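Local coordinates for 39 kDa initiator binding protein (Trichomonas vaginalis, PDB 1PP7), which recognises the initiator element of core promoters through its N-terminal DNA-binding domain, the part described here, and so probably directs transcription initiation, at residues C[34-39]-C[113-118]; C[55-60]-C[70-75]; C[65-70]-C[101-106]. All blocks are in the same frame, centred on the assembly; numbering follows the deposited sequence.

Interaction 1 (C[34-39]-C[113-118]); sequences FPRKLH and NSVFED. With ZN (zinc ion), chain I; nucleotides of chain A.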
loop_
_atom_site.group_PDB
_atom_site.type_symbol
_atom_site.label_atom_id
_atom_site.label_comp_id
_atom_site.label_asym_id
_atom_site.label_seq_id
_atom_site.Cartn_x
_atom_site.Cartn_y
_atom_site.Cartn_z
ATOM N N PHE C 34 2.839 7.041 5.877
ATOM C CA PHE C 34 2.374 5.716 5.407
ATOM C C PHE C 34 1.015 5.681 4.651
ATOM O O PHE C 34 0.906 5.072 3.602
ATOM C CB PHE C 34 2.352 4.746 6.613
ATOM C CG PHE C 34 1.838 3.395 6.275
ATOM C CD1 PHE C 34 0.482 3.083 6.458
ATOM C CD2 PHE C 34 2.679 2.449 5.707
ATOM C CE1 PHE C 34 -0.027 1.842 6.076
ATOM C CE2 PHE C 34 2.152 1.205 5.321
ATOM C CZ PHE C 34 0.784 0.916 5.516
ATOM N N PRO C 35 -0.027 6.356 5.187
ATOM C CA PRO C 35 -1.337 6.378 4.518
ATOM C C PRO C 35 -1.221 6.849 3.079
ATOM O O PRO C 35 -1.766 6.174 2.187
ATOM C CB PRO C 35 -2.165 7.382 5.346
ATOM C CG PRO C 35 -1.544 7.302 6.684
ATOM C CD PRO C 35 -0.043 7.214 6.391
ATOM N N ARG C 36 -0.521 7.990 2.858
ATOM C CA ARG C 36 -0.399 8.544 1.517
ATOM C C ARG C 36 0.559 7.759 0.666
ATOM O O ARG C 36 0.467 7.791 -0.574
ATOM C CB ARG C 36 -0.019 10.008 1.543
ATOM C CG ARG C 36 -1.125 10.888 2.057
ATOM C CD ARG C 36 -0.849 12.282 1.648
ATOM N NE ARG C 36 -1.700 13.273 2.277
ATOM C CZ ARG C 36 -1.577 14.557 1.975
ATOM N NH1 ARG C 36 -0.624 14.894 1.084
ATOM N NH2 ARG C 36 -2.412 15.485 2.487
ATOM N N LYS C 37 1.487 7.055 1.303
ATOM C CA LYS C 37 2.337 6.177 0.524
ATOM C C LYS C 37 1.421 5.008 0.062
ATOM O O LYS C 37 1.430 4.649 -1.117
ATOM C CB LYS C 37 3.511 5.648 1.347
ATOM C CG LYS C 37 4.470 6.772 1.697
ATOM C CD LYS C 37 5.437 6.375 2.787
ATOM C CE LYS C 37 6.792 6.996 2.529
ATOM N NZ LYS C 37 7.731 6.933 3.725
ATOM N N LEU C 38 0.613 4.444 0.961
ATOM C CA LEU C 38 -0.261 3.350 0.548
ATOM C C LEU C 38 -1.156 3.866 -0.543
ATOM O O LEU C 38 -1.342 3.198 -1.559
ATOM C CB LEU C 38 -1.166 2.858 1.682
ATOM C CG LEU C 38 -1.091 1.372 2.035
ATOM C CD1 LEU C 38 -2.297 0.964 2.877
ATOM C CD2 LEU C 38 -0.949 0.540 0.753
ATOM N N HIS C 39 -1.670 5.077 -0.338
ATOM C CA HIS C 39 -2.605 5.659 -1.262
ATOM C C HIS C 39 -2.005 5.931 -2.615
ATOM O O HIS C 39 -2.644 5.635 -3.649
ATOM C CB HIS C 39 -3.271 6.926 -0.672
ATOM C CG HIS C 39 -4.624 7.208 -1.243
ATOM N ND1 HIS C 39 -4.817 8.036 -2.336
ATOM C CD2 HIS C 39 -5.837 6.661 -0.967
ATOM C CE1 HIS C 39 -6.088 7.984 -2.710
ATOM N NE2 HIS C 39 -6.730 7.156 -1.897
ATOM N N ASN C 113 -10.750 8.072 -4.232
ATOM C CA ASN C 113 -10.307 9.462 -4.374
ATOM C C ASN C 113 -10.232 10.324 -3.104
ATOM O O ASN C 113 -10.458 11.539 -3.129
ATOM C CB ASN C 113 -11.077 10.209 -5.494
ATOM C CG ASN C 113 -12.573 10.034 -5.408
ATOM O OD1 ASN C 113 -13.185 10.325 -4.367
ATOM N ND2 ASN C 113 -13.184 9.544 -6.504
ATOM N N SER C 114 -9.906 9.708 -1.976
ATOM C CA SER C 114 -9.727 10.512 -0.788
ATOM C C SER C 114 -8.859 9.810 0.225
ATOM O O SER C 114 -8.908 8.594 0.342
ATOM C CB SER C 114 -11.103 10.946 -0.168
ATOM O OG SER C 114 -11.623 10.102 0.875
ATOM N N VAL C 115 -8.019 10.593 0.906
ATOM C CA VAL C 115 -7.179 10.133 2.038
ATOM C C VAL C 115 -7.315 11.231 3.105
ATOM O O VAL C 115 -6.675 12.280 2.972
ATOM C CB VAL C 115 -5.698 10.175 1.814
ATOM C CG1 VAL C 115 -5.034 9.064 2.665
ATOM C CG2 VAL C 115 -5.372 10.219 0.359
ATOM N N PHE C 116 -8.081 10.998 4.172
ATOM C CA PHE C 116 -8.272 12.031 5.210
ATOM C C PHE C 116 -7.324 12.022 6.364
ATOM O O PHE C 116 -6.529 11.100 6.516
ATOM C CB PHE C 116 -9.662 11.929 5.839
ATOM C CG PHE C 116 -10.779 12.198 4.899
ATOM C CD1 PHE C 116 -12.081 12.124 5.350
ATOM C CD2 PHE C 116 -10.532 12.597 3.586
ATOM C CE1 PHE C 116 -13.096 12.451 4.536
ATOM C CE2 PHE C 116 -11.561 12.933 2.751
ATOM C CZ PHE C 116 -12.853 12.867 3.217
ATOM N N GLU C 117 -7.523 13.033 7.211
ATOM C CA GLU C 117 -6.797 13.273 8.460
ATOM C C GLU C 117 -5.348 13.171 8.168
ATOM O O GLU C 117 -4.865 13.754 7.197
ATOM C CB GLU C 117 -7.137 12.229 9.549
ATOM C CG GLU C 117 -8.627 11.978 9.816
ATOM C CD GLU C 117 -8.929 10.496 10.113
ATOM O OE1 GLU C 117 -8.649 9.624 9.234
ATOM O OE2 GLU C 117 -9.446 10.212 11.226
ATOM N N ASP C 118 -4.682 12.391 9.018
ATOM C CA ASP C 118 -3.244 12.119 8.934
ATOM C C ASP C 118 -2.880 10.586 9.149
ATOM O O ASP C 118 -3.759 9.838 9.672
ATOM C CB ASP C 118 -2.513 13.017 9.961
ATOM C CG ASP C 118 -3.462 14.008 10.683
ATOM O OD1 ASP C 118 -3.993 14.933 10.016
ATOM O OD2 ASP C 118 -3.666 13.856 11.917
HETATM ZN ZN ZN I . -3.719 9.633 -3.026
ATOM P P DC A 6 3.736 7.562 9.854
ATOM O OP1 DC A 6 4.107 7.130 8.462
ATOM O OP2 DC A 6 2.447 8.298 10.111
ATOM O "O5'" DC A 6 3.835 6.301 10.849
ATOM C "C5'" DC A 6 4.601 5.118 10.530
ATOM C "C4'" DC A 6 6.088 5.390 10.585
ATOM O "O4'" DC A 6 6.439 5.840 11.910
ATOM C "C3'" DC A 6 7.009 4.194 10.302
ATOM O "O3'" DC A 6 7.927 4.466 9.261
ATOM C "C2'" DC A 6 7.803 3.973 11.579
ATOM C "C1'" DC A 6 7.705 5.308 12.283
ATOM N N1 DC A 6 7.720 5.214 13.750
ATOM C C2 DC A 6 8.915 4.894 14.397
ATOM O O2 DC A 6 9.915 4.634 13.719
ATOM N N3 DC A 6 8.946 4.873 15.737
ATOM C C4 DC A 6 7.831 5.135 16.439
ATOM N N4 DC A 6 7.915 5.104 17.760
ATOM C C5 DC A 6 6.591 5.430 15.811
ATOM C C6 DC A 6 6.582 5.455 14.476
HETATM O O HOH W 1 -3.897 12.779 3.889
HETATM O O HOH W 2 -2.883 9.305 -5.159
#

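Interaction 2 (C[55-60]-C[70-75]); sequences IGLSWI and KNVALV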
loop_
_atom_site.group_PDB
_atom_site.type_symbol
_atom_site.label_atom_id
_atom_site.label_comp_id
_atom_site.label_asym_id
_atom_site.label_seq_id
_atom_site.Cartn_x
_atom_site.Cartn_y
_atom_site.Cartn_z
ATOM N N ILE C 55 2.113 -7.558 -7.415
ATOM C CA ILE C 55 2.213 -7.076 -6.049
ATOM C C ILE C 55 0.979 -7.465 -5.216
ATOM O O ILE C 55 1.080 -8.109 -4.155
ATOM C CB ILE C 55 2.426 -5.569 -5.990
ATOM C CG1 ILE C 55 3.678 -5.200 -6.774
ATOM C CG2 ILE C 55 2.592 -5.138 -4.540
ATOM C CD1 ILE C 55 3.963 -3.696 -6.801
ATOM N N GLY C 56 -0.195 -7.107 -5.684
ATOM C CA GLY C 56 -1.350 -7.500 -4.911
ATOM C C GLY C 56 -1.671 -6.358 -3.967
ATOM O O GLY C 56 -1.330 -6.393 -2.783
ATOM N N LEU C 57 -2.306 -5.339 -4.542
ATOM C CA LEU C 57 -2.738 -4.138 -3.874
ATOM C C LEU C 57 -3.693 -3.465 -4.845
ATOM O O LEU C 57 -3.248 -2.823 -5.788
ATOM C CB LEU C 57 -1.550 -3.225 -3.583
ATOM C CG LEU C 57 -1.880 -2.025 -2.718
ATOM C CD1 LEU C 57 -2.712 -2.528 -1.571
ATOM C CD2 LEU C 57 -0.595 -1.315 -2.253
ATOM N N SER C 58 -5.002 -3.640 -4.616
ATOM C CA SER C 58 -6.047 -3.048 -5.463
ATOM C C SER C 58 -7.409 -2.796 -4.798
ATOM O O SER C 58 -7.804 -3.467 -3.850
ATOM C CB SER C 58 -6.250 -3.886 -6.759
ATOM O OG SER C 58 -6.453 -5.250 -6.499
ATOM N N TRP C 59 -8.120 -1.789 -5.288
ATOM C CA TRP C 59 -9.443 -1.493 -4.740
ATOM C C TRP C 59 -10.449 -2.553 -5.196
ATOM O O TRP C 59 -10.444 -3.006 -6.356
ATOM C CB TRP C 59 -9.954 -0.140 -5.227
ATOM C CG TRP C 59 -9.139 1.041 -4.764
ATOM C CD1 TRP C 59 -8.262 1.782 -5.520
ATOM C CD2 TRP C 59 -9.157 1.648 -3.453
ATOM N NE1 TRP C 59 -7.749 2.801 -4.759
ATOM C CE2 TRP C 59 -8.281 2.742 -3.493
ATOM C CE3 TRP C 59 -9.837 1.369 -2.261
ATOM C CZ2 TRP C 59 -8.058 3.549 -2.400
ATOM C CZ3 TRP C 59 -9.623 2.169 -1.170
ATOM C CH2 TRP C 59 -8.735 3.249 -1.244
ATOM N N ILE C 60 -11.319 -2.956 -4.297
ATOM C CA ILE C 60 -12.357 -3.900 -4.689
ATOM C C ILE C 60 -13.687 -3.064 -4.744
ATOM O O ILE C 60 -14.684 -3.482 -5.309
ATOM C CB ILE C 60 -12.388 -5.118 -3.708
ATOM C CG1 ILE C 60 -12.730 -4.670 -2.298
ATOM C CG2 ILE C 60 -10.990 -5.786 -3.683
ATOM C CD1 ILE C 60 -12.494 -5.761 -1.291
ATOM N N LYS C 70 2.809 -9.391 2.427
ATOM C CA LYS C 70 4.148 -9.861 2.175
ATOM C C LYS C 70 4.822 -9.055 1.024
ATOM O O LYS C 70 5.950 -8.612 1.185
ATOM C CB LYS C 70 4.088 -11.368 1.877
ATOM C CG LYS C 70 5.417 -12.080 1.991
ATOM C CD LYS C 70 5.216 -13.486 2.537
ATOM C CE LYS C 70 6.534 -14.266 2.572
ATOM N NZ LYS C 70 6.359 -15.689 3.069
ATOM N N ASN C 71 4.111 -8.832 -0.099
ATOM C CA ASN C 71 4.649 -8.090 -1.253
ATOM C C ASN C 71 4.657 -6.581 -1.037
ATOM O O ASN C 71 5.561 -5.867 -1.475
ATOM C CB ASN C 71 3.837 -8.412 -2.506
ATOM C CG ASN C 71 4.130 -9.840 -3.070
ATOM O OD1 ASN C 71 4.789 -10.661 -2.423
ATOM N ND2 ASN C 71 3.623 -10.124 -4.270
ATOM N N VAL C 72 3.621 -6.089 -0.384
ATOM C CA VAL C 72 3.509 -4.686 -0.106
ATOM C C VAL C 72 4.607 -4.228 0.855
ATOM O O VAL C 72 5.151 -3.131 0.710
ATOM C CB VAL C 72 2.166 -4.407 0.475
ATOM C CG1 VAL C 72 2.120 -2.973 1.020
ATOM C CG2 VAL C 72 1.121 -4.673 -0.587
ATOM N N ALA C 73 4.939 -5.065 1.838
ATOM C CA ALA C 73 5.988 -4.680 2.740
ATOM C C ALA C 73 7.243 -4.589 1.885
ATOM O O ALA C 73 7.999 -3.665 2.054
ATOM C CB ALA C 73 6.160 -5.688 3.828
ATOM N N LEU C 74 7.461 -5.509 0.942
ATOM C CA LEU C 74 8.686 -5.449 0.125
ATOM C C LEU C 74 8.837 -4.190 -0.683
ATOM O O LEU C 74 9.791 -3.434 -0.473
ATOM C CB LEU C 74 8.807 -6.627 -0.859
ATOM C CG LEU C 74 9.085 -7.979 -0.219
ATOM C CD1 LEU C 74 8.947 -9.110 -1.249
ATOM C CD2 LEU C 74 10.448 -7.958 0.351
ATOM N N VAL C 75 7.905 -3.948 -1.603
ATOM C CA VAL C 75 8.011 -2.752 -2.438
ATOM C C VAL C 75 8.123 -1.458 -1.606
ATOM O O VAL C 75 8.633 -0.438 -2.095
ATOM C CB VAL C 75 6.826 -2.647 -3.430
ATOM C CG1 VAL C 75 6.561 -3.983 -4.069
ATOM C CG2 VAL C 75 5.595 -2.249 -2.750
#

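Interaction 3 (C[65-70]-C[101-106]); sequences FKMKKK and GWTQWK. With nucleotides of chain B.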
loop_
_atom_site.group_PDB
_atom_site.type_symbol
_atom_site.label_atom_id
_atom_site.label_comp_id
_atom_site.label_asym_id
_atom_site.label_seq_id
_atom_site.Cartn_x
_atom_site.Cartn_y
_atom_site.Cartn_z
ATOM N N PHE C 65 -9.954 -2.274 -0.093
ATOM C CA PHE C 65 -8.865 -2.740 -0.950
ATOM C C PHE C 65 -8.387 -4.054 -0.372
ATOM O O PHE C 65 -8.670 -4.396 0.776
ATOM C CB PHE C 65 -7.678 -1.725 -1.025
ATOM C CG PHE C 65 -6.994 -1.414 0.308
ATOM C CD1 PHE C 65 -7.499 -0.394 1.159
ATOM C CD2 PHE C 65 -5.790 -2.032 0.650
ATOM C CE1 PHE C 65 -6.822 0.002 2.304
ATOM C CE2 PHE C 65 -5.081 -1.649 1.805
ATOM C CZ PHE C 65 -5.600 -0.625 2.637
ATOM N N LYS C 66 -7.678 -4.812 -1.192
ATOM C CA LYS C 66 -7.150 -6.065 -0.753
ATOM C C LYS C 66 -5.704 -5.948 -1.067
ATOM O O LYS C 66 -5.333 -5.164 -1.946
ATOM C CB LYS C 66 -7.756 -7.227 -1.525
ATOM C CG LYS C 66 -7.676 -7.117 -3.066
ATOM C CD LYS C 66 -7.998 -8.510 -3.640
ATOM C CE LYS C 66 -8.618 -8.459 -5.055
ATOM N NZ LYS C 66 -8.664 -9.847 -5.737
ATOM N N MET C 67 -4.882 -6.738 -0.379
ATOM C CA MET C 67 -3.462 -6.678 -0.625
ATOM C C MET C 67 -2.814 -7.946 -0.143
ATOM O O MET C 67 -3.438 -8.730 0.562
ATOM C CB MET C 67 -2.834 -5.459 0.115
ATOM C CG MET C 67 -2.605 -5.628 1.623
ATOM S SD MET C 67 -1.721 -4.146 2.355
ATOM C CE MET C 67 -2.912 -3.487 3.391
ATOM N N LYS C 68 -1.572 -8.155 -0.591
ATOM C CA LYS C 68 -0.751 -9.255 -0.135
ATOM C C LYS C 68 0.314 -8.502 0.709
ATOM O O LYS C 68 1.256 -7.915 0.174
ATOM C CB LYS C 68 -0.139 -9.973 -1.336
ATOM C CG LYS C 68 -1.128 -10.844 -2.090
ATOM C CD LYS C 68 -0.408 -11.906 -2.906
ATOM C CE LYS C 68 -1.421 -12.805 -3.641
ATOM N NZ LYS C 68 -0.895 -14.097 -4.229
ATOM N N LYS C 69 0.161 -8.483 2.028
ATOM C CA LYS C 69 1.119 -7.722 2.843
ATOM C C LYS C 69 2.570 -8.103 2.592
ATOM O O LYS C 69 3.447 -7.250 2.534
ATOM C CB LYS C 69 0.785 -7.844 4.326
ATOM C CG LYS C 69 -0.571 -7.294 4.588
ATOM C CD LYS C 69 -0.852 -7.156 6.030
ATOM C CE LYS C 69 -1.263 -8.494 6.623
ATOM N NZ LYS C 69 -1.135 -8.417 8.106
ATOM N N LYS C 70 2.809 -9.391 2.427
ATOM C CA LYS C 70 4.148 -9.861 2.175
ATOM C C LYS C 70 4.822 -9.055 1.024
ATOM O O LYS C 70 5.950 -8.612 1.185
ATOM C CB LYS C 70 4.088 -11.368 1.877
ATOM C CG LYS C 70 5.417 -12.080 1.991
ATOM C CD LYS C 70 5.216 -13.486 2.537
ATOM C CE LYS C 70 6.534 -14.266 2.572
ATOM N NZ LYS C 70 6.359 -15.689 3.069
ATOM N N GLY C 101 -2.472 -15.519 1.151
ATOM C CA GLY C 101 -1.758 -14.252 1.235
ATOM C C GLY C 101 -2.546 -12.966 0.997
ATOM O O GLY C 101 -1.996 -11.863 0.989
ATOM N N TRP C 102 -3.833 -13.086 0.762
ATOM C CA TRP C 102 -4.609 -11.894 0.517
ATOM C C TRP C 102 -5.344 -11.491 1.778
ATOM O O TRP C 102 -5.878 -12.343 2.520
ATOM C CB TRP C 102 -5.621 -12.123 -0.583
ATOM C CG TRP C 102 -5.016 -12.179 -1.901
ATOM C CD1 TRP C 102 -4.653 -13.295 -2.594
ATOM C CD2 TRP C 102 -4.762 -11.064 -2.752
ATOM N NE1 TRP C 102 -4.200 -12.941 -3.846
ATOM C CE2 TRP C 102 -4.252 -11.584 -3.977
ATOM C CE3 TRP C 102 -4.924 -9.672 -2.606
ATOM C CZ2 TRP C 102 -3.896 -10.759 -5.057
ATOM C CZ3 TRP C 102 -4.574 -8.859 -3.655
ATOM C CH2 TRP C 102 -4.061 -9.404 -4.882
ATOM N N THR C 103 -5.395 -10.190 1.995
ATOM C CA THR C 103 -6.049 -9.656 3.144
ATOM C C THR C 103 -6.874 -8.468 2.599
ATOM O O THR C 103 -6.559 -7.956 1.519
ATOM C CB THR C 103 -4.896 -9.433 4.203
ATOM O OG1 THR C 103 -5.351 -9.857 5.491
ATOM C CG2 THR C 103 -4.315 -8.100 4.192
ATOM N N GLN C 104 -7.988 -8.108 3.257
ATOM C CA GLN C 104 -8.838 -7.003 2.780
ATOM C C GLN C 104 -8.951 -5.948 3.809
ATOM O O GLN C 104 -8.927 -6.259 5.006
ATOM C CB GLN C 104 -10.219 -7.498 2.455
ATOM C CG GLN C 104 -10.502 -7.508 0.983
ATOM C CD GLN C 104 -11.715 -8.292 0.667
ATOM O OE1 GLN C 104 -12.796 -8.022 1.219
ATOM N NE2 GLN C 104 -11.563 -9.294 -0.226
ATOM N N TRP C 105 -9.129 -4.700 3.349
ATOM C CA TRP C 105 -9.147 -3.540 4.236
ATOM C C TRP C 105 -10.006 -2.349 3.913
ATOM O O TRP C 105 -10.388 -2.165 2.782
ATOM C CB TRP C 105 -7.732 -2.954 4.365
ATOM C CG TRP C 105 -6.732 -3.929 4.781
ATOM C CD1 TRP C 105 -6.213 -4.925 4.022
ATOM C CD2 TRP C 105 -6.172 -4.081 6.089
ATOM N NE1 TRP C 105 -5.388 -5.687 4.758
ATOM C CE2 TRP C 105 -5.329 -5.200 6.038
ATOM C CE3 TRP C 105 -6.300 -3.382 7.285
ATOM C CZ2 TRP C 105 -4.602 -5.653 7.155
ATOM C CZ3 TRP C 105 -5.594 -3.824 8.393
ATOM C CH2 TRP C 105 -4.754 -4.957 8.318
ATOM N N LYS C 106 -10.202 -1.498 4.937
ATOM C CA LYS C 106 -10.922 -0.230 4.846
ATOM C C LYS C 106 -10.416 0.674 5.973
ATOM O O LYS C 106 -9.829 0.212 6.939
ATOM C CB LYS C 106 -12.445 -0.414 4.928
ATOM C CG LYS C 106 -13.113 0.006 6.241
ATOM C CD LYS C 106 -14.172 -0.994 6.646
ATOM C CE LYS C 106 -15.358 -0.365 7.418
ATOM N NZ LYS C 106 -15.046 0.214 8.740
ATOM P P DA B 3 -2.644 -11.883 8.763
ATOM O OP1 DA B 3 -4.097 -11.659 8.476
ATOM O OP2 DA B 3 -1.601 -11.360 7.850
ATOM O "O5'" DA B 3 -2.328 -11.294 10.198
ATOM C "C5'" DA B 3 -3.325 -11.321 11.210
ATOM C "C4'" DA B 3 -2.743 -10.790 12.496
ATOM O "O4'" DA B 3 -1.655 -11.626 12.971
ATOM C "C3'" DA B 3 -2.176 -9.364 12.458
ATOM O "O3'" DA B 3 -2.543 -8.851 13.715
ATOM C "C2'" DA B 3 -0.680 -9.596 12.486
ATOM C "C1'" DA B 3 -0.633 -10.772 13.431
ATOM N N9 DA B 3 0.627 -11.517 13.525
ATOM C C8 DA B 3 1.554 -11.818 12.545
ATOM N N7 DA B 3 2.611 -12.473 12.996
ATOM C C5 DA B 3 2.363 -12.607 14.351
ATOM C C6 DA B 3 3.118 -13.189 15.404
ATOM N N6 DA B 3 4.313 -13.774 15.229
ATOM N N1 DA B 3 2.592 -13.137 16.659
ATOM C C2 DA B 3 1.387 -12.548 16.832
ATOM N N3 DA B 3 0.582 -11.974 15.919
ATOM C C4 DA B 3 1.137 -12.036 14.689
HETATM O O HOH W 3 -3.019 -15.653 -5.225
HETATM O O HOH W 4 0.883 -11.677 1.715
#

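Interaction 1 (C[34-39]-C[113-118])
With chi1 of -154° in H39 and -151° in V115, the imidazole and the CG2 methyl of the valine are brought face to methyl. CG2 of V115 lies 3.6 Å from the centroid of the H39 ring and slightly toward its rim, a CH-pi contact in which the two side chains run antiparallel past one another. One turn earlier on helix 34-45, P35 offers CB to the other branch, 4.3 Å from CG1 of V115, and the aliphatic root of R36 comes alongside, with CG 4.4 Å from the same methyl. V115 therefore fits against the helix with both branches in use. At the periphery, R36 connects back through water: NE donates to a water at 2.8 Å that lies in the guanidinium plane, and that water donates to the carbonyl O of V115 at 3.0 Å.

The polar edge of the imidazole is fully employed. A zinc ion sits 2.1 Å from ND1 of H39, and a water is bound to the same metal. NE2 is hydrogen-bonded to the carbonyl O of T111; the O of S114, 3.4 Å from NE2 of H39, meets it at too poor an angle to bond. F110 meets the ring edge to face. At the start of the helix, the backbone N of F34 donates to OP1 of nucleotide DC6 of chain A, 2.9 Å away and nearly straight at 167°.

Chemically, zinc on ND1 and a carbonyl acceptor at NE2 are consistent with a neutral ring carrying its proton on NE2, whose N-H the metal would probably polarise. The phosphate bond implies that the helix on which 113-118 packs also meets the DNA backbone, its amino end probably adding electrostatic attraction.

Interaction 2 (C[55-60]-C[70-75])
The ends of I55 and V75 meet, CD1 of I55 stopping 3.8 Å from CG1 of V75. One turn back on helix 69-76, the knob is V72: its CG2 methyl settles into a hollow with three walls, namely CG2 of I55 at 4.2 Å, the carbonyl O of G56 at 3.7 Å and CD2 of L57 at 4.1 Å. L57 lies roughly perpendicular to V72, and its chi1 (-172°) and chi2 (46°) together carry CD2 over to the methyl. G56 has positive phi, at which a CB would be pressed against the carbonyl O of I55; here the chain leaves helix 49-55 and turns into strand 57-59. That carbonyl O of I55, at the helix end, is met by N71: ND2 approaches to 3.2 Å in a weak, bent hydrogen bond (132°), and ND2 has a second weak bond to E54 O.

The contact is buried on several sides. F10 of helix 6-11 touches I55, N71 and V75, L83 of helix 80-89 backs V72, and L57 turns into L38, L41, L42 and L45 of helix 34-45, while a helix end and the first sheet strand pack against helix 69-76.

Interaction 3 (C[65-70]-C[101-106])
F65 and M67 pair with W105 and T103 in antiparallel register, the strand axes running at 149° to each other. Two hydrogen-bonded pairs show it: F65 N to W105 O at 2.9 Å with W105 N to F65 O at 2.6 Å, and M67 N to T103 O with T103 N to M67 O, both at 2.8 Å. K66 and Q104 form the non-hydrogen-bonded pair between them.

On the face with F65, M67, T103 and W105, CB of W105 rests over the F65 ring, 3.8 Å from its centroid. The bend of M67 at chi3 (114°) lays CE over the five-membered ring of W105, 3.7 Å from the centroid; SD, oblique to the ring, makes it a Met-aromatic contact. W102 is flanked by two lysines: CG of K68 sits 3.8 Å from the centroid of its six-membered ring, and from the opposite face NZ of K66 makes a cation-pi contact, 4.7 Å from the centroid of the six-membered ring of W102.

K69 opens helix 69-76, its NZ hydrogen-bonded to OD1 of N84 and weakly to OP2 of nucleotide DA3 of chain B. The two strands are central in the sheet, between 57-59 and 93-99, and L87 of helix 80-89 packs on M67 and W105.

Along the chain, interaction 1 spans the others: its segments, 34-39 and 113-118, lie outside those of interactions 2 and 3, whose own segments alternate and share K70. Interactions 2 and 3, about 7 Å between centres, are joined by pairing of strands 57-59 and 65-67 and by helix 69-76; interaction 1 has its centre about 15 Å from that of interaction 2 and about 16 Å from that of interaction 3, reached through L38, which touches L57 and F65. Helices 69-76 and 80-89, followed by antiparallel strands, are consistent with a winged-helix-like member of the helix-turn-helix class. Phosphates of both DNA strands are contacted, one at F34, the other weakly at K69.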